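PDB 2WAD: penicillin-binding protein 2B from Streptococcus pneumoniae, which cross-links the stem peptides of adjacent glycan strands as a transpeptidase of the elongasome, building peripheral peptidoglycan of the cell wall. Local coordinates for residues R60-D65 and G302-N307. Sequence-based numbering, arbitrary orientation.
Sequences RGEIYD and GSKGKN. Unlike the reference sequence in segment 302-307: Lys-306 (reference Asn).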
loop_
_atom_site.group_PDB
_atom_site.type_symbol
_atom_site.label_atom_id
_atom_site.label_comp_id
_atom_site.label_asym_id
_atom_site.label_seq_id
_atom_site.Cartn_x
_atom_site.Cartn_y
_atom_site.Cartn_z
ATOM N N ARG A 60 -20.835 1.503 -0.002
ATOM C CA ARG A 60 -19.453 1.779 -0.396
ATOM C C ARG A 60 -19.261 1.469 -1.874
ATOM O O ARG A 60 -19.840 0.511 -2.386
ATOM C CB ARG A 60 -18.475 0.960 0.448
ATOM C CG ARG A 60 -17.028 1.448 0.373
ATOM C CD ARG A 60 -16.102 0.692 1.330
ATOM N NE ARG A 60 -14.743 1.235 1.352
ATOM C CZ ARG A 60 -14.366 2.304 2.041
ATOM N NH1 ARG A 60 -15.261 2.966 2.772
ATOM N NH2 ARG A 60 -13.100 2.710 1.985
ATOM N N GLY A 61 -18.495 2.308 -2.566
ATOM C CA GLY A 61 -18.074 1.994 -3.923
ATOM C C GLY A 61 -17.205 0.744 -3.927
ATOM O O GLY A 61 -16.753 0.284 -2.874
ATOM N N GLU A 62 -16.973 0.184 -5.109
ATOM C CA GLU A 62 -16.251 -1.079 -5.207
ATOM C C GLU A 62 -14.985 -0.973 -6.041
ATOM O O GLU A 62 -14.726 0.069 -6.653
ATOM C CB GLU A 62 -17.184 -2.175 -5.732
ATOM C CG GLU A 62 -18.105 -2.744 -4.664
ATOM C CD GLU A 62 -19.363 -3.382 -5.240
ATOM O OE1 GLU A 62 -20.005 -4.219 -4.565
ATOM O OE2 GLU A 62 -19.732 -3.025 -6.377
ATOM N N ILE A 63 -14.213 -2.060 -6.055
ATOM C CA ILE A 63 -12.868 -2.086 -6.610
ATOM C C ILE A 63 -12.791 -3.126 -7.732
ATOM O O ILE A 63 -13.134 -4.286 -7.530
ATOM C CB ILE A 63 -11.825 -2.511 -5.541
ATOM C CG1 ILE A 63 -12.106 -1.872 -4.177
ATOM C CG2 ILE A 63 -10.412 -2.308 -6.034
ATOM C CD1 ILE A 63 -11.599 -0.473 -4.016
ATOM N N TYR A 64 -12.287 -2.706 -8.888
ATOM C CA TYR A 64 -12.257 -3.533 -10.076
ATOM C C TYR A 64 -10.854 -3.625 -10.635
ATOM O O TYR A 64 -10.059 -2.683 -10.515
ATOM C CB TYR A 64 -13.207 -2.971 -11.131
ATOM C CG TYR A 64 -14.660 -3.005 -10.704
ATOM C CD1 TYR A 64 -15.466 -4.099 -11.008
ATOM C CD2 TYR A 64 -15.230 -1.938 -10.006
ATOM C CE1 TYR A 64 -16.807 -4.142 -10.627
ATOM C CE2 TYR A 64 -16.556 -1.969 -9.622
ATOM C CZ TYR A 64 -17.341 -3.073 -9.937
ATOM O OH TYR A 64 -18.668 -3.125 -9.566
ATOM N N ASP A 65 -10.539 -4.761 -11.247
ATOM C CA ASP A 65 -9.258 -4.876 -11.930
ATOM C C ASP A 65 -9.409 -4.235 -13.302
ATOM O O ASP A 65 -10.505 -3.792 -13.663
ATOM C CB ASP A 65 -8.760 -6.330 -11.973
ATOM C CG ASP A 65 -9.209 -7.101 -13.208
ATOM O OD1 ASP A 65 -8.534 -8.089 -13.565
ATOM O OD2 ASP A 65 -10.226 -6.756 -13.831
ATOM N N GLY A 302 -29.188 9.934 -0.921
ATOM C CA GLY A 302 -27.893 9.294 -0.883
ATOM C C GLY A 302 -27.658 8.474 -2.129
ATOM O O GLY A 302 -28.598 8.176 -2.871
ATOM N N SER A 303 -26.394 8.106 -2.319
ATOM C CA SER A 303 -25.969 7.242 -3.411
ATOM C C SER A 303 -24.758 6.402 -3.011
ATOM O O SER A 303 -23.936 6.815 -2.184
ATOM C CB SER A 303 -25.618 8.074 -4.648
ATOM O OG SER A 303 -24.699 9.104 -4.324
ATOM N N LYS A 304 -24.689 5.218 -3.611
ATOM C CA LYS A 304 -23.518 4.363 -3.587
ATOM C C LYS A 304 -22.245 5.164 -3.877
ATOM O O LYS A 304 -22.218 6.021 -4.765
ATOM C CB LYS A 304 -23.700 3.236 -4.614
ATOM C CG LYS A 304 -22.554 2.236 -4.683
ATOM C CD LYS A 304 -22.983 0.996 -5.456
ATOM C CE LYS A 304 -21.839 -0.003 -5.567
ATOM N NZ LYS A 304 -22.341 -1.395 -5.629
ATOM N N GLY A 305 -21.199 4.908 -3.101
ATOM C CA GLY A 305 -19.894 5.476 -3.418
ATOM C C GLY A 305 -19.463 5.189 -4.847
ATOM O O GLY A 305 -20.083 4.366 -5.539
ATOM N N LYS A 306 -18.421 5.891 -5.297
ATOM C CA LYS A 306 -17.923 5.688 -6.651
ATOM C C LYS A 306 -16.951 4.520 -6.630
ATOM O O LYS A 306 -16.584 4.039 -5.554
ATOM C CB LYS A 306 -17.267 6.942 -7.242
ATOM C CG LYS A 306 -18.180 8.185 -7.354
ATOM C CD LYS A 306 -19.600 7.822 -7.776
ATOM C CE LYS A 306 -20.567 8.989 -7.661
ATOM N NZ LYS A 306 -21.988 8.566 -7.894
ATOM N N ASN A 307 -16.562 4.066 -7.819
ATOM C CA ASN A 307 -15.737 2.874 -7.970
ATOM C C ASN A 307 -14.369 3.290 -8.489
ATOM O O ASN A 307 -14.259 4.313 -9.172
ATOM C CB ASN A 307 -16.386 1.884 -8.952
ATOM C CG ASN A 307 -17.850 1.618 -8.636
ATOM O OD1 ASN A 307 -18.734 2.066 -9.363
ATOM N ND2 ASN A 307 -18.112 0.892 -7.552
#
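Lys-304 reaches across to Glu-62 with an extended side chain. Chi1 of -179° sets CG opposite the backbone N and points the chain toward Arg-60 O and Glu-62; from CB it runs to CG, 4.0 Å from Arg-60 O. CE passes 3.8 Å from that same Arg-60 O, and NZ ends 3.2 Å from Glu-62 OE2, a salt bridge whose hydrogen bond is weak. The two side chains meet at about a right angle. The firmer hydrogen bond of NZ goes to Gly-557 O, while Glu-62 OE1 has a weak bond from Asn-74 N.

Here residues 302-307 lead into strand 307-310. Strand 63-64, the edge strand of a mixed four-stranded sheet, pairs in parallel with 307-310; the contact brings a segment near the start of the modelled chain, part of the dimerisation-domain family region, beside the loop that follows strand 293-298. Just ahead of the strands the backbones close in glycine to glycine, with Gly-61 CA 4.0 Å from Gly-305 CA. Gly-61 CA also lies 3.0 Å from Lys-306 O, a nearly straight CA-H...O contact (165° at the hydrogen). At Asn-307, CB sits 3.4 Å from Glu-62 O and 3.9 Å from Tyr-64 CE2, with the amide plane 84° from the ring.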